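Long-range contacts in nucleocapsid (Crimean-congo hemorrhagic fever virus, PDB 4AKL), which binds single- and double-stranded RNA, probably takes part in packaging the viral genome, and probably also cuts double-stranded DNA without sequence preference: residues Asn3-Asn8 with Gly393-Ala398; Val115-Ile120 with Ala296-Gly301; Glu255-Tyr260 with Asn275-Leu280; Glu155-Gly160 with Thr418-Asn423. All coordinates share one frame; numbering follows the deposited sequence.

Interaction 1: residues Asn3-Asn8 with Gly393-Ala398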
loop_
_atom_site.group_PDB
_atom_site.type_symbol
_atom_site.label_atom_id
_atom_site.label_comp_id
_atom_site.label_asym_id
_atom_site.label_seq_id
_atom_site.Cartn_x
_atom_site.Cartn_y
_atom_site.Cartn_z
ATOM N N ASN A 3 -9.807 -13.355 22.904
ATOM C CA ASN A 3 -9.574 -13.785 21.541
ATOM C C ASN A 3 -9.637 -15.316 21.443
ATOM O O ASN A 3 -8.751 -15.996 21.953
ATOM C CB ASN A 3 -8.203 -13.268 21.100
ATOM C CG ASN A 3 -7.929 -13.475 19.625
ATOM O OD1 ASN A 3 -8.559 -14.303 18.976
ATOM N ND2 ASN A 3 -6.938 -12.712 19.085
ATOM N N LYS A 4 -10.675 -15.841 20.778
ATOM C CA LYS A 4 -10.882 -17.295 20.667
ATOM C C LYS A 4 -10.016 -17.960 19.580
ATOM O O LYS A 4 -9.944 -19.160 19.540
ATOM C CB LYS A 4 -12.358 -17.639 20.401
ATOM C CG LYS A 4 -13.375 -17.077 21.389
ATOM C CD LYS A 4 -13.190 -17.561 22.791
ATOM C CE LYS A 4 -14.256 -16.962 23.722
ATOM N NZ LYS A 4 -15.717 -17.296 23.349
ATOM N N ILE A 5 -9.354 -17.176 18.719
ATOM C CA ILE A 5 -8.518 -17.721 17.656
ATOM C C ILE A 5 -7.106 -17.954 18.224
ATOM O O ILE A 5 -6.165 -17.229 17.899
ATOM C CB ILE A 5 -8.471 -16.811 16.385
ATOM C CG1 ILE A 5 -9.866 -16.251 16.043
ATOM C CG2 ILE A 5 -7.829 -17.600 15.201
ATOM C CD1 ILE A 5 -9.975 -15.519 14.687
ATOM N N GLU A 6 -7.000 -18.990 19.077
ATOM C CA GLU A 6 -5.775 -19.367 19.773
ATOM C C GLU A 6 -4.915 -20.175 18.830
ATOM O O GLU A 6 -5.005 -21.412 18.779
ATOM C CB GLU A 6 -6.069 -20.190 21.036
ATOM C CG GLU A 6 -6.890 -19.468 22.096
ATOM C CD GLU A 6 -7.029 -20.290 23.387
ATOM O OE1 GLU A 6 -6.727 -21.523 23.360
ATOM O OE2 GLU A 6 -7.436 -19.704 24.427
ATOM N N VAL A 7 -4.083 -19.448 18.107
ATOM C CA VAL A 7 -3.286 -19.956 17.043
ATOM C C VAL A 7 -1.980 -19.246 17.165
ATOM O O VAL A 7 -1.941 -18.008 17.115
ATOM C CB VAL A 7 -3.959 -19.634 15.662
ATOM C CG1 VAL A 7 -3.018 -19.872 14.521
ATOM C CG2 VAL A 7 -5.229 -20.469 15.473
ATOM N N ASN A 8 -0.904 -20.001 17.337
ATOM C CA ASN A 8 0.443 -19.428 17.495
ATOM C C ASN A 8 1.418 -19.920 16.408
ATOM O O ASN A 8 2.649 -19.769 16.546
ATOM C CB ASN A 8 0.985 -19.777 18.908
ATOM C CG ASN A 8 0.022 -19.357 20.045
ATOM O OD1 ASN A 8 -0.112 -18.148 20.407
ATOM N ND2 ASN A 8 -0.648 -20.344 20.606
ATOM N N GLY A 393 -12.116 -7.260 11.511
ATOM C CA GLY A 393 -13.551 -7.130 11.646
ATOM C C GLY A 393 -14.495 -8.000 10.865
ATOM O O GLY A 393 -15.679 -7.852 11.040
ATOM N N THR A 394 -13.997 -8.897 10.016
ATOM C CA THR A 394 -14.881 -9.821 9.298
ATOM C C THR A 394 -15.209 -10.994 10.177
ATOM O O THR A 394 -16.225 -11.683 9.964
ATOM C CB THR A 394 -14.268 -10.317 8.006
ATOM O OG1 THR A 394 -13.150 -11.190 8.288
ATOM C CG2 THR A 394 -13.832 -9.137 7.104
ATOM N N ILE A 395 -14.348 -11.237 11.154
ATOM C CA ILE A 395 -14.553 -12.250 12.197
ATOM C C ILE A 395 -14.385 -11.574 13.572
ATOM O O ILE A 395 -13.318 -11.049 13.855
ATOM C CB ILE A 395 -13.497 -13.373 12.095
ATOM C CG1 ILE A 395 -13.460 -14.060 10.698
ATOM C CG2 ILE A 395 -13.756 -14.379 13.112
ATOM C CD1 ILE A 395 -12.260 -15.044 10.491
ATOM N N PRO A 396 -15.431 -11.545 14.403
ATOM C CA PRO A 396 -15.268 -11.014 15.768
ATOM C C PRO A 396 -14.588 -12.082 16.629
ATOM O O PRO A 396 -15.142 -13.183 16.833
ATOM C CB PRO A 396 -16.686 -10.757 16.222
ATOM C CG PRO A 396 -17.502 -11.774 15.550
ATOM C CD PRO A 396 -16.779 -12.110 14.215
ATOM N N VAL A 397 -13.397 -11.776 17.110
ATOM C CA VAL A 397 -12.552 -12.833 17.703
ATOM C C VAL A 397 -13.079 -13.401 19.008
ATOM O O VAL A 397 -12.717 -14.514 19.380
ATOM C CB VAL A 397 -11.084 -12.375 17.896
ATOM C CG1 VAL A 397 -10.458 -12.005 16.552
ATOM C CG2 VAL A 397 -11.005 -11.268 18.893
ATOM N N ALA A 398 -13.935 -12.643 19.689
ATOM C CA ALA A 398 -14.589 -13.102 20.919
ATOM C C ALA A 398 -15.605 -14.229 20.667
ATOM O O ALA A 398 -15.817 -15.059 21.537
ATOM C CB ALA A 398 -15.279 -11.919 21.635
#
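Asn3 turns its amide back against Val397 because CG stands trans to the backbone N (chi1 -171°), while the neighbouring Lys4 folds at chi2 and chi4, curling its chain round until the amine faces Ala398. The N-terminal loop is shaped by an Asx turn: Asn3 OD1 accepts from Ile5 N at 3.0 Å, which suits asparagine, whose short side chain can mimic a backbone carbonyl. The same oxygen lies 3.4 Å from Val397 CB, so the amide both closes the turn and packs against the valine; its other end, ND2, donates to Ser84 O. Inverse gamma turns centred on Ile5 and Glu6 continue the tight course of the chain.

Two hydrogen bonds join the loops. Lys4 N reaches Val397 O at 2.8 Å with a nearly straight N-H (165°). Lys4 NZ meets Ala398 O at 2.9 Å, almost in line with the C=O bond (166°); a long, flexible lysine at this exposed edge can span to that carbonyl while keeping its charge near solvent. The inner side is apolar. Helix 77-83 and helix 10-24 cover Ile5 through Ala81 and Trp16, and Phe324 and Pro325 border Val397. Branched residues fill this buried seam, where Ile5 CD1 stands 4.3 Å from Ile395 CG2 and, with the side chains nearly perpendicular, 4.0 Å from Val397 CG1.

Interaction 2: residues Val115-Ile120 with Ala296-Gly301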
loop_
_atom_site.group_PDB
_atom_site.type_symbol
_atom_site.label_atom_id
_atom_site.label_comp_id
_atom_site.label_asym_id
_atom_site.label_seq_id
_atom_site.Cartn_x
_atom_site.Cartn_y
_atom_site.Cartn_z
ATOM N N VAL A 115 -1.292 16.600 8.393
ATOM C CA VAL A 115 -1.444 17.900 7.749
ATOM C C VAL A 115 -0.749 17.980 6.380
ATOM O O VAL A 115 -1.333 18.483 5.437
ATOM C CB VAL A 115 -0.879 19.010 8.670
ATOM C CG1 VAL A 115 -0.935 20.355 8.016
ATOM C CG2 VAL A 115 -1.654 19.040 10.070
ATOM N N GLU A 116 0.492 17.475 6.301
ATOM C CA GLU A 116 1.356 17.679 5.126
ATOM C C GLU A 116 1.696 16.411 4.376
ATOM O O GLU A 116 1.695 15.269 4.928
ATOM C CB GLU A 116 2.701 18.297 5.511
ATOM C CG GLU A 116 2.718 19.453 6.529
ATOM C CD GLU A 116 2.401 20.830 5.924
ATOM O OE1 GLU A 116 1.993 20.875 4.725
ATOM O OE2 GLU A 116 2.563 21.855 6.662
ATOM N N VAL A 117 2.011 16.637 3.118
ATOM C CA VAL A 117 2.567 15.669 2.229
ATOM C C VAL A 117 3.838 15.100 2.861
ATOM O O VAL A 117 4.630 15.842 3.449
ATOM C CB VAL A 117 2.892 16.329 0.862
ATOM C CG1 VAL A 117 3.720 15.371 -0.021
ATOM C CG2 VAL A 117 1.576 16.787 0.161
ATOM N N PRO A 118 4.042 13.800 2.766
ATOM C CA PRO A 118 5.267 13.261 3.310
ATOM C C PRO A 118 6.493 13.542 2.431
ATOM O O PRO A 118 6.373 13.729 1.231
ATOM C CB PRO A 118 5.003 11.769 3.351
ATOM C CG PRO A 118 4.015 11.503 2.361
ATOM C CD PRO A 118 3.166 12.735 2.238
ATOM N N LYS A 119 7.653 13.576 3.053
ATOM C CA LYS A 119 8.933 13.522 2.329
ATOM C C LYS A 119 9.071 12.124 1.743
ATOM O O LYS A 119 8.538 11.135 2.285
ATOM C CB LYS A 119 10.073 13.821 3.275
ATOM C CG LYS A 119 10.041 15.284 3.766
ATOM C CD LYS A 119 10.610 15.477 5.226
ATOM C CE LYS A 119 9.450 15.574 6.262
ATOM N NZ LYS A 119 9.822 15.243 7.708
ATOM N N ILE A 120 9.803 12.007 0.652
ATOM C CA ILE A 120 9.906 10.730 -0.015
ATOM C C ILE A 120 10.553 9.680 0.943
ATOM O O ILE A 120 10.191 8.538 0.897
ATOM C CB ILE A 120 10.645 10.870 -1.371
ATOM C CG1 ILE A 120 10.566 9.592 -2.205
ATOM C CG2 ILE A 120 12.100 11.250 -1.149
ATOM C CD1 ILE A 120 9.209 9.218 -2.659
ATOM N N ALA A 296 6.889 8.680 -9.903
ATOM C CA ALA A 296 6.638 7.239 -10.013
ATOM C C ALA A 296 6.999 6.540 -8.671
ATOM O O ALA A 296 6.230 5.741 -8.144
ATOM C CB ALA A 296 7.409 6.645 -11.234
ATOM N N LEU A 297 8.140 6.874 -8.095
ATOM C CA LEU A 297 8.525 6.296 -6.781
ATOM C C LEU A 297 7.623 6.856 -5.648
ATOM O O LEU A 297 7.312 6.120 -4.690
ATOM C CB LEU A 297 10.051 6.472 -6.497
ATOM C CG LEU A 297 11.053 5.512 -7.212
ATOM C CD1 LEU A 297 12.570 5.952 -7.125
ATOM C CD2 LEU A 297 10.897 4.075 -6.669
ATOM N N ARG A 298 7.171 8.122 -5.755
ATOM C CA ARG A 298 6.203 8.649 -4.765
ATOM C C ARG A 298 4.866 7.878 -4.795
ATOM O O ARG A 298 4.374 7.493 -3.727
ATOM C CB ARG A 298 5.966 10.159 -4.915
ATOM C CG ARG A 298 4.754 10.727 -4.045
ATOM C CD ARG A 298 4.749 12.253 -4.068
ATOM N NE ARG A 298 5.992 12.787 -3.498
ATOM C CZ ARG A 298 6.225 12.992 -2.193
ATOM N NH1 ARG A 298 5.291 12.729 -1.265
ATOM N NH2 ARG A 298 7.413 13.478 -1.807
ATOM N N ALA A 299 4.323 7.641 -6.000
ATOM C CA ALA A 299 3.054 6.889 -6.197
ATOM C C ALA A 299 3.104 5.393 -5.730
ATOM O O ALA A 299 2.159 4.873 -5.102
ATOM C CB ALA A 299 2.605 6.962 -7.693
ATOM N N GLN A 300 4.187 4.695 -6.052
ATOM C CA GLN A 300 4.373 3.331 -5.572
ATOM C C GLN A 300 4.548 3.396 -4.047
ATOM O O GLN A 300 3.975 2.563 -3.315
ATOM C CB GLN A 300 5.585 2.654 -6.237
ATOM C CG GLN A 300 5.700 1.125 -6.015
ATOM C CD GLN A 300 4.669 0.295 -6.818
ATOM O OE1 GLN A 300 3.632 0.800 -7.234
ATOM N NE2 GLN A 300 4.973 -0.988 -7.025
ATOM N N GLY A 301 5.318 4.390 -3.580
ATOM C CA GLY A 301 5.610 4.531 -2.157
ATOM C C GLY A 301 4.440 4.964 -1.281
ATOM O O GLY A 301 4.497 4.811 -0.068
#
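Polar contact rests on one arginine: both terminal nitrogens of Arg298 grip the single carbonyl oxygen of Pro118. NH1 donates to Pro118 O at 2.9 Å (N-H...O 156°), and NH2 donates to it at 3.2 Å with a more bent geometry (138°). The oxygen lies close to the guanidinium plane, so this is a bifurcated, end-on grip at the edge of the group, and it limits rotation of the head. Arginine suits the place because its chain is long enough to leave the helix and its two terminal nitrogens can share one acceptor. The chain runs extended through chi1 and chi2, then bends at chi3 (-61°) to turn its head toward the loop.

Van der Waals contacts flank the grip. Val117 CG1 comes within 3.3 Å of Arg298 NH1, its side chain crossing the arginine at about a right angle, and the proline ring approaches the same nitrogen with CG at 4.0 Å. Ile120 works at the other end of the arginine: its apolar CD1 rests 3.7 Å from Arg298 CA and 4.1 Å from Leu297 C.

A triethylene glycol molecule, probably from the crystallisation liquor, lies about 4 Å from the Arg298 side chain. The proline-containing loop leads from helix 110-113 into helix 120-136, with Lys119 at the N-cap, and so links that helix's start to helix 295-301; Leu123 of helix 120-136 touches both Pro118 and Arg298.

Interaction 3: residues Glu255-Tyr260 with Asn275-Leu280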
loop_
_atom_site.group_PDB
_atom_site.type_symbol
_atom_site.label_atom_id
_atom_site.label_comp_id
_atom_site.label_asym_id
_atom_site.label_seq_id
_atom_site.Cartn_x
_atom_site.Cartn_y
_atom_site.Cartn_z
ATOM N N GLU A 255 35.915 5.692 -2.653
ATOM C CA GLU A 255 36.724 5.285 -1.511
ATOM C C GLU A 255 38.006 4.651 -2.011
ATOM O O GLU A 255 39.067 4.835 -1.407
ATOM C CB GLU A 255 35.967 4.291 -0.590
ATOM C CG GLU A 255 34.733 4.885 0.168
ATOM C CD GLU A 255 33.789 3.815 0.795
ATOM O OE1 GLU A 255 34.087 2.593 0.720
ATOM O OE2 GLU A 255 32.735 4.201 1.372
ATOM N N ALA A 256 37.908 3.906 -3.119
ATOM C CA ALA A 256 39.092 3.321 -3.749
ATOM C C ALA A 256 40.050 4.432 -4.204
ATOM O O ALA A 256 41.272 4.338 -3.993
ATOM C CB ALA A 256 38.688 2.428 -4.908
ATOM N N LEU A 257 39.488 5.491 -4.800
ATOM C CA LEU A 257 40.263 6.669 -5.233
ATOM C C LEU A 257 40.998 7.323 -4.055
ATOM O O LEU A 257 42.172 7.699 -4.147
ATOM C CB LEU A 257 39.355 7.744 -5.896
ATOM C CG LEU A 257 40.025 9.025 -6.411
ATOM C CD1 LEU A 257 40.884 8.703 -7.659
ATOM C CD2 LEU A 257 39.056 10.196 -6.712
ATOM N N ASN A 258 40.281 7.493 -2.965
ATOM C CA ASN A 258 40.831 8.135 -1.782
ATOM C C ASN A 258 42.030 7.349 -1.216
ATOM O O ASN A 258 43.028 7.963 -0.813
ATOM C CB ASN A 258 39.732 8.336 -0.745
ATOM C CG ASN A 258 40.162 9.221 0.390
ATOM O OD1 ASN A 258 40.703 10.305 0.181
ATOM N ND2 ASN A 258 39.923 8.766 1.605
ATOM N N GLY A 259 41.940 6.011 -1.197
ATOM C CA GLY A 259 43.094 5.145 -0.856
ATOM C C GLY A 259 44.283 5.425 -1.793
ATOM O O GLY A 259 45.442 5.599 -1.338
ATOM N N TYR A 260 43.987 5.502 -3.096
ATOM C CA TYR A 260 45.004 5.719 -4.117
ATOM C C TYR A 260 45.746 7.036 -3.955
ATOM O O TYR A 260 46.976 7.062 -4.030
ATOM C CB TYR A 260 44.409 5.674 -5.533
ATOM C CG TYR A 260 45.453 5.859 -6.608
ATOM C CD1 TYR A 260 46.187 4.766 -7.098
ATOM C CD2 TYR A 260 45.721 7.126 -7.132
ATOM C CE1 TYR A 260 47.167 4.937 -8.091
ATOM C CE2 TYR A 260 46.699 7.310 -8.115
ATOM C CZ TYR A 260 47.415 6.207 -8.590
ATOM O OH TYR A 260 48.361 6.393 -9.553
ATOM N N ASN A 275 39.571 17.777 -2.495
ATOM C CA ASN A 275 38.388 18.424 -3.123
ATOM C C ASN A 275 37.684 17.503 -4.131
ATOM O O ASN A 275 36.452 17.423 -4.153
ATOM C CB ASN A 275 38.739 19.790 -3.766
ATOM C CG ASN A 275 39.139 20.872 -2.703
ATOM O OD1 ASN A 275 38.818 20.750 -1.533
ATOM N ND2 ASN A 275 39.841 21.914 -3.136
ATOM N N MET A 276 38.462 16.798 -4.933
ATOM C CA MET A 276 37.882 15.862 -5.890
ATOM C C MET A 276 37.117 14.753 -5.168
ATOM O O MET A 276 36.001 14.424 -5.582
ATOM C CB MET A 276 38.938 15.265 -6.800
ATOM C CG MET A 276 38.332 14.309 -7.818
ATOM S SD MET A 276 39.470 13.912 -9.125
ATOM C CE MET A 276 39.514 15.418 -10.093
ATOM N N VAL A 277 37.706 14.186 -4.105
ATOM C CA VAL A 277 37.033 13.137 -3.359
ATOM C C VAL A 277 35.742 13.700 -2.749
ATOM O O VAL A 277 34.649 13.114 -2.925
ATOM C CB VAL A 277 37.910 12.536 -2.210
ATOM C CG1 VAL A 277 37.021 11.793 -1.153
ATOM C CG2 VAL A 277 39.011 11.627 -2.758
ATOM N N THR A 278 35.881 14.832 -2.040
ATOM C CA THR A 278 34.740 15.522 -1.458
ATOM C C THR A 278 33.662 15.743 -2.504
ATOM O O THR A 278 32.500 15.433 -2.255
ATOM C CB THR A 278 35.153 16.888 -0.827
ATOM O OG1 THR A 278 36.061 16.649 0.240
ATOM C CG2 THR A 278 33.921 17.655 -0.264
ATOM N N ASN A 279 34.059 16.257 -3.674
ATOM C CA ASN A 279 33.100 16.624 -4.721
ATOM C C ASN A 279 32.391 15.462 -5.386
ATOM O O ASN A 279 31.197 15.568 -5.714
ATOM C CB ASN A 279 33.764 17.498 -5.784
ATOM C CG ASN A 279 33.962 18.916 -5.322
ATOM O OD1 ASN A 279 33.290 19.393 -4.398
ATOM N ND2 ASN A 279 34.876 19.612 -5.974
ATOM N N LEU A 280 33.107 14.361 -5.587
ATOM C CA LEU A 280 32.500 13.146 -6.116
ATOM C C LEU A 280 31.416 12.645 -5.163
ATOM O O LEU A 280 30.351 12.192 -5.621
ATOM C CB LEU A 280 33.549 12.060 -6.391
ATOM C CG LEU A 280 34.273 12.208 -7.739
ATOM C CD1 LEU A 280 35.623 11.447 -7.807
ATOM C CD2 LEU A 280 33.292 11.761 -8.870
#
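The hydrogen bond from Leu280 N to Met276 O, 2.9 Å long, is part of the turn of helix 270-292 from which Met276, Val277 and Leu280 face Leu257 and Asn258 of the opposing helix. Between the two helices themselves the contact is van der Waals packing. Leu257 carries most of it through one methyl group. With CG anti to the backbone N (chi1 -179°), the leucine reaches across the gap, and CD2 touches Leu280 CD1 at 3.8 Å, Val277 CG2 at 4.2 Å and Met276 CG at 4.3 Å. Leu257 and Leu280 meet at roughly a right angle.

Segments 255-260 and 275-280 run antiparallel (173°, axes 10.1 Å apart), as parts of the helical hairpin formed by helices 245-263 and 270-292. The connection between these helices carries the DEVD motif, Asp266 to Asp269, the kind of sequence caspase-3 recognises, so the packing lies further down the arm that holds this motif at its tip.

Toward the solvent side the partners change character. Asn258 lays its side chain across Val277, with OD1 3.6 Å and CB 3.9 Å from Val277 CG2. A compact beta-branched valine fits where the backbones come near, and a polar asparagine can border it next to solvent. On the inner side, Tyr209 covers Leu257, Phe213 touches Met276, and Val254 of helix 245-263 packs on Leu280.

Interaction 4: residues Glu155-Gly160 with Thr418-Asn423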
loop_
_atom_site.group_PDB
_atom_site.type_symbol
_atom_site.label_atom_id
_atom_site.label_comp_id
_atom_site.label_asym_id
_atom_site.label_seq_id
_atom_site.Cartn_x
_atom_site.Cartn_y
_atom_site.Cartn_z
ATOM N N GLU A 155 -2.649 -8.410 -19.403
ATOM C CA GLU A 155 -3.986 -8.580 -19.896
ATOM C C GLU A 155 -4.911 -8.706 -18.695
ATOM O O GLU A 155 -4.514 -9.246 -17.665
ATOM C CB GLU A 155 -4.068 -9.864 -20.749
ATOM C CG GLU A 155 -2.785 -10.224 -21.595
ATOM C CD GLU A 155 -2.779 -9.778 -23.100
ATOM O OE1 GLU A 155 -3.809 -9.919 -23.805
ATOM O OE2 GLU A 155 -1.712 -9.303 -23.576
ATOM N N TYR A 156 -6.142 -8.209 -18.818
ATOM C CA TYR A 156 -7.166 -8.432 -17.789
ATOM C C TYR A 156 -8.415 -8.852 -18.495
ATOM O O TYR A 156 -9.007 -8.062 -19.234
ATOM C CB TYR A 156 -7.409 -7.176 -16.990
ATOM C CG TYR A 156 -8.166 -7.322 -15.689
ATOM C CD1 TYR A 156 -7.682 -8.101 -14.659
ATOM C CD2 TYR A 156 -9.345 -6.606 -15.458
ATOM C CE1 TYR A 156 -8.362 -8.205 -13.433
ATOM C CE2 TYR A 156 -10.030 -6.702 -14.235
ATOM C CZ TYR A 156 -9.535 -7.503 -13.232
ATOM O OH TYR A 156 -10.218 -7.594 -12.030
ATOM N N LYS A 157 -8.804 -10.101 -18.253
ATOM C CA LYS A 157 -9.971 -10.697 -18.888
ATOM C C LYS A 157 -11.205 -10.444 -18.048
ATOM O O LYS A 157 -11.250 -10.841 -16.894
ATOM C CB LYS A 157 -9.792 -12.203 -19.053
ATOM C CG LYS A 157 -10.983 -12.894 -19.689
ATOM C CD LYS A 157 -11.072 -12.595 -21.156
ATOM C CE LYS A 157 -12.491 -12.764 -21.657
ATOM N NZ LYS A 157 -13.211 -13.892 -21.005
ATOM N N VAL A 158 -12.202 -9.782 -18.639
ATOM C CA VAL A 158 -13.490 -9.526 -18.001
ATOM C C VAL A 158 -14.567 -9.909 -18.995
ATOM O O VAL A 158 -14.273 -9.986 -20.157
ATOM C CB VAL A 158 -13.664 -8.028 -17.613
ATOM C CG1 VAL A 158 -12.566 -7.578 -16.615
ATOM C CG2 VAL A 158 -13.673 -7.136 -18.835
ATOM N N PRO A 159 -15.812 -10.147 -18.540
ATOM C CA PRO A 159 -16.956 -10.335 -19.426
ATOM C C PRO A 159 -17.178 -9.149 -20.362
ATOM O O PRO A 159 -16.981 -8.021 -19.942
ATOM C CB PRO A 159 -18.145 -10.420 -18.471
ATOM C CG PRO A 159 -17.601 -10.656 -17.180
ATOM C CD PRO A 159 -16.186 -10.308 -17.131
ATOM N N GLY A 160 -17.595 -9.433 -21.610
ATOM C CA GLY A 160 -17.839 -8.417 -22.642
ATOM C C GLY A 160 -18.747 -7.263 -22.234
ATOM O O GLY A 160 -18.555 -6.130 -22.673
ATOM N N THR A 418 -11.213 -13.760 -10.131
ATOM C CA THR A 418 -11.053 -13.014 -11.358
ATOM C C THR A 418 -11.082 -13.906 -12.605
ATOM O O THR A 418 -11.028 -13.391 -13.704
ATOM C CB THR A 418 -9.729 -12.205 -11.356
ATOM O OG1 THR A 418 -8.616 -13.083 -11.153
ATOM C CG2 THR A 418 -9.756 -11.095 -10.232
ATOM N N ASN A 419 -11.181 -15.229 -12.438
ATOM C CA ASN A 419 -11.060 -16.163 -13.600
ATOM C C ASN A 419 -12.305 -16.223 -14.489
ATOM O O ASN A 419 -13.400 -15.813 -14.085
ATOM C CB ASN A 419 -10.625 -17.546 -13.146
ATOM C CG ASN A 419 -11.428 -18.068 -11.976
ATOM O OD1 ASN A 419 -12.486 -18.693 -12.143
ATOM N ND2 ASN A 419 -10.903 -17.827 -10.752
ATOM N N THR A 420 -12.139 -16.713 -15.714
ATOM C CA THR A 420 -13.271 -16.720 -16.673
ATOM C C THR A 420 -14.264 -17.851 -16.412
ATOM O O THR A 420 -15.397 -17.755 -16.867
ATOM C CB THR A 420 -12.806 -16.763 -18.129
ATOM O OG1 THR A 420 -11.716 -15.861 -18.303
ATOM C CG2 THR A 420 -13.951 -16.361 -19.091
ATOM N N GLU A 421 -13.863 -18.902 -15.681
ATOM C CA GLU A 421 -14.788 -20.008 -15.317
ATOM C C GLU A 421 -15.984 -19.479 -14.499
ATOM O O GLU A 421 -17.093 -20.010 -14.604
ATOM C CB GLU A 421 -14.087 -21.109 -14.533
ATOM C CG GLU A 421 -13.015 -21.898 -15.330
ATOM C CD GLU A 421 -11.616 -21.262 -15.301
ATOM O OE1 GLU A 421 -11.464 -20.038 -14.999
ATOM O OE2 GLU A 421 -10.662 -22.012 -15.591
ATOM N N THR A 422 -15.731 -18.447 -13.688
ATOM C CA THR A 422 -16.769 -17.705 -12.969
ATOM C C THR A 422 -17.010 -16.305 -13.576
ATOM O O THR A 422 -17.741 -15.531 -13.022
ATOM C CB THR A 422 -16.399 -17.553 -11.469
ATOM O OG1 THR A 422 -15.091 -17.000 -11.364
ATOM C CG2 THR A 422 -16.422 -18.890 -10.766
ATOM N N ASN A 423 -16.411 -15.992 -14.717
ATOM C CA ASN A 423 -16.556 -14.656 -15.377
ATOM C C ASN A 423 -16.205 -13.414 -14.531
ATOM O O ASN A 423 -16.882 -12.367 -14.571
ATOM C CB ASN A 423 -17.944 -14.531 -16.071
ATOM C CG ASN A 423 -17.881 -14.817 -17.559
ATOM O OD1 ASN A 423 -18.692 -14.303 -18.315
ATOM N ND2 ASN A 423 -16.912 -15.633 -17.991
#
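Two loops pack here without a hydrogen bond between them: residues 157-160, which follow strand 155-156, lie against the loop that leads into helix 425-440. Pro159 comes close. Its CG rests 3.2 Å from Asn423 O, and its ring slides alongside the Asn423 side chain in the opposite direction, CB standing 3.9 Å from OD1. The compact, rigid proline ring packs its CG and CD against the carbonyl, while the hydrogen bond of Asn423 O comes from Arg428 NE of the following helix.

Strand 155-156 pairs in parallel with strand 480-481 near the C-terminus, a small two-stranded element in an otherwise mainly helical fold. From it Tyr156, whose chi1 of -165° swings CG away from the backbone N, sends its ring inward so that OH lies 4.0 Å from Thr418 CG2; the hydroxyl's bond is with Ser458 of helix 450-460. At the surface Lys157 lies across Thr420, but two conformers of this lysine are deposited and the contact is doubtful. Asparagine suits position 423, where the backbone is left-handed (phi 55°), and its ND2 donates to a lone pair of Thr420 O at 2.8 Å.

How the interactions relate
Interactions 1, 2 and 4 lie in the main body, their centres 33 to 34 Å from one another, whereas interaction 3 belongs to the projecting arm. Its centre is 58 Å from both interaction 1 and interaction 4, and it lies across the chain's centre from interaction 1. Interaction 2 is closer, 33 Å between centres and about 19 Å between nearest atoms, and helix 295-301 directly follows the arm's helix 270-292. In sequence, interaction 4 crosses both interactions 1 and 2, interlacing their chain segments, and comes within about 16 Å of interaction 2. Interaction 3 joins the two helices that directly border the DEVD motif. None of the four touches another.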